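Local coordinates for F5/8 type C domain protein (Bacteroides ovatus, PDB 4ZRX) that probably hydrolyses alpha-L-fucosides with a TIM-barrel glycosidase domain that is joined to beta-sandwich domains, one of them of the F5/8 type C family, at residues Asn6-His11 and Val24-Arg29; Val12-Ser17 and Glu275-Leu280; Arg167-Leu172 and Gln206-Leu211. All blocks are in the same frame, centred on the assembly; numbering follows the deposited sequence. Where two conformers were deposited one is given.

Contact 1 of 3, residues Asn6-His11 and Val24-Arg29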
loop_
_atom_site.group_PDB
_atom_site.type_symbol
_atom_site.label_atom_id
_atom_site.label_comp_id
_atom_site.label_asym_id
_atom_site.label_seq_id
_atom_site.Cartn_x
_atom_site.Cartn_y
_atom_site.Cartn_z
ATOM N N ASN A 6 -26.084 23.792 7.608
ATOM C CA ASN A 6 -25.201 23.408 8.695
ATOM C C ASN A 6 -24.513 22.036 8.469
ATOM O O ASN A 6 -25.044 21.183 7.770
ATOM C CB ASN A 6 -25.963 23.315 10.009
ATOM C CG ASN A 6 -27.049 22.251 9.973
ATOM O OD1 ASN A 6 -28.051 22.410 9.249
ATOM N ND2 ASN A 6 -26.873 21.174 10.735
ATOM N N TYR A 7 -23.385 21.868 9.140
ATOM C CA TYR A 7 -22.549 20.678 9.005
ATOM C C TYR A 7 -22.245 20.122 10.383
ATOM O O TYR A 7 -22.206 20.864 11.389
ATOM C CB TYR A 7 -21.258 21.012 8.248
ATOM C CG TYR A 7 -21.565 21.640 6.906
ATOM C CD1 TYR A 7 -21.945 20.862 5.830
ATOM C CD2 TYR A 7 -21.563 23.022 6.740
ATOM C CE1 TYR A 7 -22.280 21.430 4.599
ATOM C CE2 TYR A 7 -21.900 23.602 5.506
ATOM C CZ TYR A 7 -22.250 22.794 4.457
ATOM O OH TYR A 7 -22.620 23.367 3.292
ATOM N N TYR A 8 -22.020 18.821 10.427
ATOM C CA TYR A 8 -21.642 18.129 11.647
ATOM C C TYR A 8 -20.177 17.806 11.579
ATOM O O TYR A 8 -19.747 17.055 10.674
ATOM C CB TYR A 8 -22.408 16.813 11.744
ATOM C CG TYR A 8 -23.865 17.027 11.574
ATOM C CD1 TYR A 8 -24.599 17.689 12.582
ATOM C CD2 TYR A 8 -24.539 16.621 10.433
ATOM C CE1 TYR A 8 -25.959 17.889 12.446
ATOM C CE2 TYR A 8 -25.922 16.856 10.304
ATOM C CZ TYR A 8 -26.609 17.472 11.310
ATOM O OH TYR A 8 -27.963 17.712 11.124
ATOM N N VAL A 9 -19.373 18.349 12.478
ATOM C CA VAL A 9 -17.933 18.092 12.451
ATOM C C VAL A 9 -17.645 16.742 13.109
ATOM O O VAL A 9 -17.907 16.567 14.283
ATOM C CB VAL A 9 -17.110 19.240 13.107
ATOM C CG1 VAL A 9 -15.665 18.961 13.064
ATOM C CG2 VAL A 9 -17.378 20.571 12.416
ATOM N N LYS A 10 -17.094 15.794 12.311
ATOM C CA LYS A 10 -16.495 14.509 12.768
ATOM C C LYS A 10 -17.435 13.421 13.202
ATOM O O LYS A 10 -17.148 12.231 12.985
ATOM C CB LYS A 10 -15.392 14.741 13.823
ATOM C CG LYS A 10 -14.508 13.550 14.083
ATOM C CD LYS A 10 -13.375 13.950 15.044
ATOM C CE LYS A 10 -12.663 12.747 15.661
ATOM N NZ LYS A 10 -11.510 13.211 16.503
ATOM N N HIS A 11 -18.561 13.799 13.810
ATOM C CA HIS A 11 -19.558 12.836 14.278
ATOM C C HIS A 11 -20.944 13.403 14.169
ATOM O O HIS A 11 -21.128 14.611 14.363
ATOM C CB HIS A 11 -19.194 12.457 15.722
ATOM C CG HIS A 11 -20.165 11.560 16.395
ATOM N ND1 HIS A 11 -20.838 11.948 17.532
ATOM C CD2 HIS A 11 -20.567 10.294 16.133
ATOM C CE1 HIS A 11 -21.614 10.957 17.936
ATOM N NE2 HIS A 11 -21.465 9.941 17.112
ATOM N N VAL A 24 -29.598 10.097 5.303
ATOM C CA VAL A 24 -28.831 10.482 4.142
ATOM C C VAL A 24 -28.525 11.982 4.142
ATOM O O VAL A 24 -27.405 12.371 3.840
ATOM C CB VAL A 24 -29.517 10.043 2.842
ATOM C CG1 VAL A 24 -28.911 10.705 1.656
ATOM C CG2 VAL A 24 -29.387 8.531 2.715
ATOM N N ASP A 25 -29.517 12.793 4.518
ATOM C CA ASP A 25 -29.365 14.249 4.591
ATOM C C ASP A 25 -28.300 14.641 5.620
ATOM O O ASP A 25 -27.443 15.486 5.367
ATOM C CB ASP A 25 -30.750 14.872 4.975
ATOM C CG ASP A 25 -30.762 16.373 4.936
ATOM O OD1 ASP A 25 -30.228 17.005 5.850
ATOM O OD2 ASP A 25 -31.405 16.937 4.023
HETATM N N MSE A 26 -28.336 13.992 6.786
HETATM C CA MSE A 26 -27.374 14.270 7.816
HETATM C C MSE A 26 -25.987 13.749 7.392
HETATM O O MSE A 26 -24.973 14.424 7.545
HETATM C CB MSE A 26 -27.831 13.666 9.137
HETATM C CG MSE A 26 -29.114 14.361 9.646
HETATM SE SE MSE A 26 -29.704 13.573 11.316
HETATM C CE MSE A 26 -28.530 14.552 12.513
ATOM N N ALA A 27 -25.971 12.553 6.836
ATOM C CA ALA A 27 -24.695 11.947 6.387
ATOM C C ALA A 27 -23.942 12.844 5.389
ATOM O O ALA A 27 -22.724 12.972 5.418
ATOM C CB ALA A 27 -24.966 10.577 5.730
ATOM N N ALA A 28 -24.712 13.468 4.493
ATOM C CA ALA A 28 -24.169 14.324 3.471
ATOM C C ALA A 28 -23.500 15.549 4.057
ATOM O O ALA A 28 -22.709 16.211 3.373
ATOM C CB ALA A 28 -25.296 14.743 2.474
ATOM N N ARG A 29 -23.839 15.902 5.297
ATOM C CA ARG A 29 -23.309 17.119 5.884
ATOM C C ARG A 29 -22.355 16.869 7.013
ATOM O O ARG A 29 -22.046 17.757 7.804
ATOM C CB ARG A 29 -24.481 17.988 6.338
ATOM C CG ARG A 29 -25.275 18.471 5.158
ATOM C CD ARG A 29 -26.462 19.309 5.583
ATOM N NE ARG A 29 -27.468 18.480 6.228
ATOM C CZ ARG A 29 -27.774 18.500 7.522
ATOM N NH1 ARG A 29 -27.158 19.308 8.379
ATOM N NH2 ARG A 29 -28.719 17.691 7.975
#
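R29, just past helix 20-27, reaches across to Y8 on the short strand 8-9 and to N6 just before it, in the N-terminal part of the TIM-barrel fucosidase. Its guanidinium group is gripped on both terminal nitrogens. D25, one helical turn back, forms a salt bridge in which OD1 of D25 stands 2.7 Å from NH2 of R29. The other nitrogen, NH1 of R29, donates to the main-chain O of N6 at 2.9 Å; the bond is nearly straight (170°) and the acceptor sits in the guanidinium plane, although the donor comes from above the carbonyl plane of N6. The R29 chain is extended as far as CD, then bent at chi3 (-70°), which carries the guanidinium across to both partners.

Y8 contributes at each of its ends. Its backbone N donates to O of R29 at 2.8 Å, while its hydroxyl accepts a more bent bond from NH2 of R29 at 3.2 Å. With ring and guanidinium planes 55° apart, the two groups do not stack. The hydroxyl end of the same ring also meets selenomethionine M26, whose CE lies 3.7 Å from Y8 CZ.

The strand runs on in parallel beside strand 30-31, where Y8 and K10 bond to the backbone of V31. The carbonyl O of R29 that takes the Y8 N-H also lies at the edge of the Y7 ring and makes a CA-H...O contact, 3.2 Å from CA of Y7.

Contact 2 of 3, residues Val12-Ser17 and Glu275-Leu280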
loop_
_atom_site.group_PDB
_atom_site.type_symbol
_atom_site.label_atom_id
_atom_site.label_comp_id
_atom_site.label_asym_id
_atom_site.label_seq_id
_atom_site.Cartn_x
_atom_site.Cartn_y
_atom_site.Cartn_z
ATOM N N VAL A 12 -21.891 12.553 13.806
ATOM C CA VAL A 12 -23.287 12.897 13.898
ATOM C C VAL A 12 -24.063 11.706 14.430
ATOM O O VAL A 12 -23.811 10.589 14.055
ATOM C CB VAL A 12 -23.853 13.366 12.515
ATOM C CG1 VAL A 12 -23.751 12.269 11.406
ATOM C CG2 VAL A 12 -25.285 13.811 12.649
ATOM N N GLU A 13 -25.016 11.981 15.331
ATOM C CA GLU A 13 -25.926 10.983 15.883
ATOM C C GLU A 13 -27.276 11.133 15.182
ATOM O O GLU A 13 -27.803 12.240 15.125
ATOM C CB GLU A 13 -26.112 11.241 17.392
ATOM C CG GLU A 13 -24.856 11.001 18.212
ATOM C CD GLU A 13 -24.373 12.226 19.019
ATOM O OE1 GLU A 13 -24.430 13.386 18.523
ATOM O OE2 GLU A 13 -23.876 12.007 20.135
ATOM N N PHE A 14 -27.843 10.057 14.663
ATOM C CA PHE A 14 -29.132 10.142 14.022
ATOM C C PHE A 14 -30.191 10.082 15.147
ATOM O O PHE A 14 -30.058 9.275 16.074
ATOM C CB PHE A 14 -29.365 8.995 13.060
ATOM C CG PHE A 14 -28.350 8.890 11.979
ATOM C CD1 PHE A 14 -27.883 10.029 11.301
ATOM C CD2 PHE A 14 -27.890 7.635 11.594
ATOM C CE1 PHE A 14 -26.935 9.908 10.277
ATOM C CE2 PHE A 14 -26.929 7.517 10.565
ATOM C CZ PHE A 14 -26.479 8.671 9.904
ATOM N N PRO A 15 -31.203 10.956 15.085
ATOM C CA PRO A 15 -32.329 10.850 16.041
ATOM C C PRO A 15 -33.010 9.497 15.949
ATOM O O PRO A 15 -33.007 8.858 14.902
ATOM C CB PRO A 15 -33.297 11.945 15.588
ATOM C CG PRO A 15 -32.489 12.884 14.795
ATOM C CD PRO A 15 -31.346 12.119 14.195
ATOM N N GLN A 16 -33.638 9.102 17.038
ATOM C CA GLN A 16 -33.991 7.700 17.251
ATOM C C GLN A 16 -34.820 7.029 16.157
ATOM O O GLN A 16 -34.606 5.871 15.860
ATOM C CB GLN A 16 -34.702 7.526 18.591
ATOM C CG GLN A 16 -34.238 6.312 19.375
ATOM C CD GLN A 16 -34.889 6.274 20.736
ATOM O OE1 GLN A 16 -35.985 6.800 20.920
ATOM N NE2 GLN A 16 -34.219 5.665 21.698
ATOM N N SER A 17 -35.765 7.714 15.566
ATOM C CA SER A 17 -36.495 7.087 14.477
ATOM C C SER A 17 -36.365 7.948 13.234
ATOM O O SER A 17 -37.336 8.271 12.572
ATOM C CB SER A 17 -37.952 6.840 14.883
ATOM O OG SER A 17 -38.582 8.053 15.248
ATOM N N GLU A 275 -29.051 2.052 7.065
ATOM C CA GLU A 275 -30.354 1.602 7.604
ATOM C C GLU A 275 -30.310 1.217 9.069
ATOM O O GLU A 275 -31.130 1.687 9.831
ATOM C CB GLU A 275 -30.934 0.443 6.781
ATOM C CG GLU A 275 -31.365 0.844 5.326
ATOM C CD GLU A 275 -32.736 1.511 5.232
ATOM O OE1 GLU A 275 -33.365 1.802 6.283
ATOM O OE2 GLU A 275 -33.196 1.759 4.093
ATOM N N LYS A 276 -29.350 0.402 9.485
ATOM C CA LYS A 276 -29.287 0.060 10.898
ATOM C C LYS A 276 -28.312 0.910 11.691
ATOM O O LYS A 276 -28.223 0.729 12.898
ATOM C CB LYS A 276 -29.114 -1.446 11.112
ATOM C CG LYS A 276 -30.477 -2.190 10.980
ATOM C CD LYS A 276 -30.390 -3.680 11.199
ATOM C CE LYS A 276 -29.730 -4.361 10.003
ATOM N NZ LYS A 276 -29.688 -5.844 10.214
ATOM N N ALA A 277 -27.657 1.894 11.064
ATOM C CA ALA A 277 -26.735 2.738 11.802
ATOM C C ALA A 277 -27.469 3.773 12.623
ATOM O O ALA A 277 -28.494 4.288 12.189
ATOM C CB ALA A 277 -25.775 3.444 10.839
ATOM N N THR A 278 -26.952 4.093 13.804
ATOM C CA THR A 278 -27.539 5.186 14.613
ATOM C C THR A 278 -26.606 6.393 14.686
ATOM O O THR A 278 -26.934 7.378 15.346
ATOM C CB THR A 278 -27.799 4.714 16.080
ATOM O OG1 THR A 278 -26.557 4.270 16.644
ATOM C CG2 THR A 278 -28.825 3.593 16.123
ATOM N N GLU A 279 -25.410 6.296 14.082
ATOM C CA GLU A 279 -24.484 7.398 14.092
ATOM C C GLU A 279 -23.490 7.214 12.961
ATOM O O GLU A 279 -23.453 6.167 12.339
ATOM C CB GLU A 279 -23.785 7.523 15.437
ATOM C CG GLU A 279 -23.083 6.272 15.942
ATOM C CD GLU A 279 -22.514 6.418 17.331
ATOM O OE1 GLU A 279 -22.198 7.556 17.791
ATOM O OE2 GLU A 279 -22.295 5.367 17.965
ATOM N N LEU A 280 -22.746 8.275 12.678
ATOM C CA LEU A 280 -21.843 8.281 11.560
ATOM C C LEU A 280 -20.625 9.091 11.919
ATOM O O LEU A 280 -20.697 10.067 12.675
ATOM C CB LEU A 280 -22.530 8.773 10.280
ATOM C CG LEU A 280 -21.926 8.345 8.924
ATOM C CD1 LEU A 280 -22.278 6.889 8.650
ATOM C CD2 LEU A 280 -22.521 9.222 7.784
#
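V12 and L280 form an antiparallel hydrogen-bonded pair, tying strand 11-13 to the start of strand 279-290. Two backbone bonds close the pair: N of V12 to O of L280 at 3.0 Å, and N of L280 to O of V12 at 2.9 Å. E13 and E279 follow as the non-hydrogen-bonded pair. Where the regular pairing ends, F14 N still donates to O of T278 at 2.9 Å.

Apolar contact gathers on the face that carries V12 and L280. Their side chains lie side by side, CG1 of V12 being 3.9 Å from CB of L280. The F14 ring, its CG beside the backbone N (chi1 -58°), folds back over the 277-280 backbone: CA of E279 lies over one face toward the rim, O of A277 meets its edge, and CZ comes 4.0 Å from CB of L280.

The charged groups are on the E13 and E279 face. E279 there engages H11 through OE1 and R251 through OE2, which would offset the charge of E279 itself.

Helix 20-27 packs against the apolar face, with M26 on V12 and A27 on L280, while helix 252-259 borders A277 and E279.

Contact 3 of 3, residues Arg167-Leu172 and Gln206-Leu211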
loop_
_atom_site.group_PDB
_atom_site.type_symbol
_atom_site.label_atom_id
_atom_site.label_comp_id
_atom_site.label_asym_id
_atom_site.label_seq_id
_atom_site.Cartn_x
_atom_site.Cartn_y
_atom_site.Cartn_z
ATOM N N ARG A 167 3.260 8.502 30.121
ATOM C CA ARG A 167 4.551 9.150 30.328
ATOM C C ARG A 167 5.415 9.039 29.092
ATOM O O ARG A 167 6.046 10.019 28.714
ATOM C CB ARG A 167 5.277 8.641 31.569
ATOM C CG ARG A 167 4.731 9.267 32.791
ATOM C CD ARG A 167 5.245 8.533 34.026
ATOM N NE ARG A 167 6.707 8.403 34.105
ATOM C CZ ARG A 167 7.339 7.261 34.419
ATOM N NH1 ARG A 167 6.657 6.139 34.592
ATOM N NH2 ARG A 167 8.656 7.235 34.533
ATOM N N GLN A 168 5.408 7.886 28.420
ATOM C CA GLN A 168 6.125 7.768 27.125
ATOM C C GLN A 168 5.627 8.727 26.043
ATOM O O GLN A 168 6.410 9.430 25.359
ATOM C CB GLN A 168 6.051 6.342 26.611
ATOM C CG GLN A 168 6.815 5.369 27.482
ATOM C CD GLN A 168 6.916 3.964 26.881
ATOM O OE1 GLN A 168 6.068 3.536 26.080
ATOM N NE2 GLN A 168 7.891 3.208 27.331
ATOM N N LEU A 169 4.318 8.793 25.949
ATOM C CA LEU A 169 3.616 9.647 24.966
ATOM C C LEU A 169 3.899 11.090 25.222
ATOM O O LEU A 169 4.147 11.832 24.336
ATOM C CB LEU A 169 2.146 9.322 25.001
ATOM C CG LEU A 169 1.211 10.098 24.068
ATOM C CD1 LEU A 169 1.558 9.786 22.628
ATOM C CD2 LEU A 169 -0.208 9.706 24.422
ATOM N N THR A 170 3.887 11.495 26.498
ATOM C CA THR A 170 4.174 12.866 26.893
ATOM C C THR A 170 5.588 13.234 26.532
ATOM O O THR A 170 5.820 14.280 26.010
ATOM C CB THR A 170 3.893 13.066 28.389
ATOM O OG1 THR A 170 2.504 12.786 28.651
ATOM C CG2 THR A 170 4.268 14.478 28.856
ATOM N N GLU A 171 6.548 12.331 26.696
ATOM C CA GLU A 171 7.901 12.674 26.250
ATOM C C GLU A 171 7.950 12.962 24.742
ATOM O O GLU A 171 8.537 13.979 24.250
ATOM C CB GLU A 171 8.875 11.535 26.594
ATOM C CG GLU A 171 9.111 11.407 28.061
ATOM C CD GLU A 171 9.772 10.114 28.484
ATOM O OE1 GLU A 171 9.714 9.070 27.722
ATOM O OE2 GLU A 171 10.320 10.135 29.643
ATOM N N LEU A 172 7.346 12.054 23.984
ATOM C CA LEU A 172 7.361 12.158 22.526
ATOM C C LEU A 172 6.663 13.396 22.012
ATOM O O LEU A 172 7.065 13.943 20.991
ATOM C CB LEU A 172 6.787 10.875 21.877
ATOM C CG LEU A 172 7.573 9.575 22.085
ATOM C CD1 LEU A 172 6.826 8.408 21.553
ATOM C CD2 LEU A 172 8.900 9.702 21.392
ATOM N N GLN A 206 -6.570 12.838 25.250
ATOM C CA GLN A 206 -6.481 14.139 25.921
ATOM C C GLN A 206 -5.048 14.656 25.968
ATOM O O GLN A 206 -4.811 15.835 25.701
ATOM C CB GLN A 206 -7.127 14.111 27.322
ATOM C CG GLN A 206 -8.611 13.714 27.379
ATOM C CD GLN A 206 -9.486 14.336 26.295
ATOM O OE1 GLN A 206 -10.198 13.618 25.544
ATOM N NE2 GLN A 206 -9.400 15.653 26.150
ATOM N N THR A 207 -4.077 13.739 26.113
ATOM C CA THR A 207 -2.678 14.118 26.091
ATOM C C THR A 207 -2.294 14.681 24.765
ATOM O O THR A 207 -1.632 15.713 24.679
ATOM C CB THR A 207 -1.803 12.902 26.455
ATOM O OG1 THR A 207 -2.180 12.422 27.744
ATOM C CG2 THR A 207 -0.303 13.226 26.478
ATOM N N ILE A 208 -2.688 13.973 23.704
ATOM C CA ILE A 208 -2.375 14.401 22.366
ATOM C C ILE A 208 -2.949 15.785 22.090
ATOM O O ILE A 208 -2.265 16.685 21.613
ATOM C CB ILE A 208 -2.921 13.359 21.322
ATOM C CG1 ILE A 208 -2.173 12.045 21.443
ATOM C CG2 ILE A 208 -2.890 13.954 19.948
ATOM C CD1 ILE A 208 -2.843 10.883 20.648
ATOM N N GLN A 209 -4.218 15.951 22.409
ATOM C CA GLN A 209 -4.903 17.233 22.165
ATOM C C GLN A 209 -4.275 18.413 22.914
ATOM O O GLN A 209 -4.227 19.544 22.390
ATOM C CB GLN A 209 -6.372 17.112 22.532
ATOM C CG GLN A 209 -7.156 16.312 21.529
ATOM C CD GLN A 209 -8.587 16.151 21.940
ATOM O OE1 GLN A 209 -9.354 17.104 21.832
ATOM N NE2 GLN A 209 -8.959 14.997 22.450
ATOM N N ARG A 210 -3.784 18.149 24.114
ATOM C CA ARG A 210 -3.214 19.211 24.941
ATOM C C ARG A 210 -1.871 19.627 24.439
ATOM O O ARG A 210 -1.603 20.815 24.316
ATOM C CB ARG A 210 -3.134 18.777 26.393
ATOM C CG ARG A 210 -2.453 19.810 27.278
ATOM C CD ARG A 210 -2.697 19.507 28.729
ATOM N NE ARG A 210 -2.489 18.094 29.000
ATOM C CZ ARG A 210 -1.318 17.514 29.215
ATOM N NH1 ARG A 210 -0.185 18.210 29.242
ATOM N NH2 ARG A 210 -1.289 16.211 29.432
ATOM N N LEU A 211 -1.016 18.638 24.133
ATOM C CA LEU A 211 0.335 18.882 23.671
ATOM C C LEU A 211 0.491 19.186 22.220
ATOM O O LEU A 211 1.416 19.903 21.827
ATOM C CB LEU A 211 1.206 17.694 24.033
ATOM C CG LEU A 211 1.261 17.423 25.549
ATOM C CD1 LEU A 211 2.017 16.136 25.844
ATOM C CD2 LEU A 211 1.888 18.564 26.325
#
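L169 and T207 meet where helices 158-174 and 201-211 run side by side, two of the outer helices of the TIM barrel. The segments are nearly parallel, crossing at -19° with their axes 10.1 Å apart, as suits successive helices of a beta/alpha barrel.

The tight part centres on T207, which L169 and T170 both touch. L169, with CG swung opposite its own backbone N (chi1 179°), slides past T207 in the reverse direction, and its CD2 lies 4.1 Å from CG2 of T207. T170 crosses T207 at about a right angle and comes closer still, its OG1 3.6 Å from CG2 of T207. The CD2 methyl of L169 is also 4.3 Å from CG1 of I208. L169 and I208 both rest on V182 and F184 of strand 181-184, so the two helices share one apolar floor on the strand between them in the chain.

Toward the more exposed side the packing is looser. L211, partly exposed, places CD1 4.1 Å from CG2 of T170 and also leans on L173 and T174.

No hydrogen bond joins the two segments. Each threonine hydroxyl is bonded within its own helix, OG1 of T170 to O of I166 and OG1 of T207 to O of A203. Both are thus satisfied there; OG1 of T170 meets T207 through van der Waals contact alone, and no polar bond across the contact is needed.

All three contacts belong to the fucosidase part of the chain. Contacts 1 and 2 are neighbours, their centres 11 Å apart, and their segments alternate along the sequence: strand 8-9, strand 11-13 and helix 20-27 follow one another, and strand 279-290 joins from far downstream. They touch directly, for instance where H11 CD2 lies 3.5 Å from L280 O. Contact 3 lies about 30 Å from contact 1, centre to centre, and 33 Å from contact 2, among the barrel helices within the long span that contact 2 bridges. The N-terminal strands are thus tied to strand 279-290, which also pairs with 324-328 in the barrel sheet, while contact 3 joins two of its outer helices.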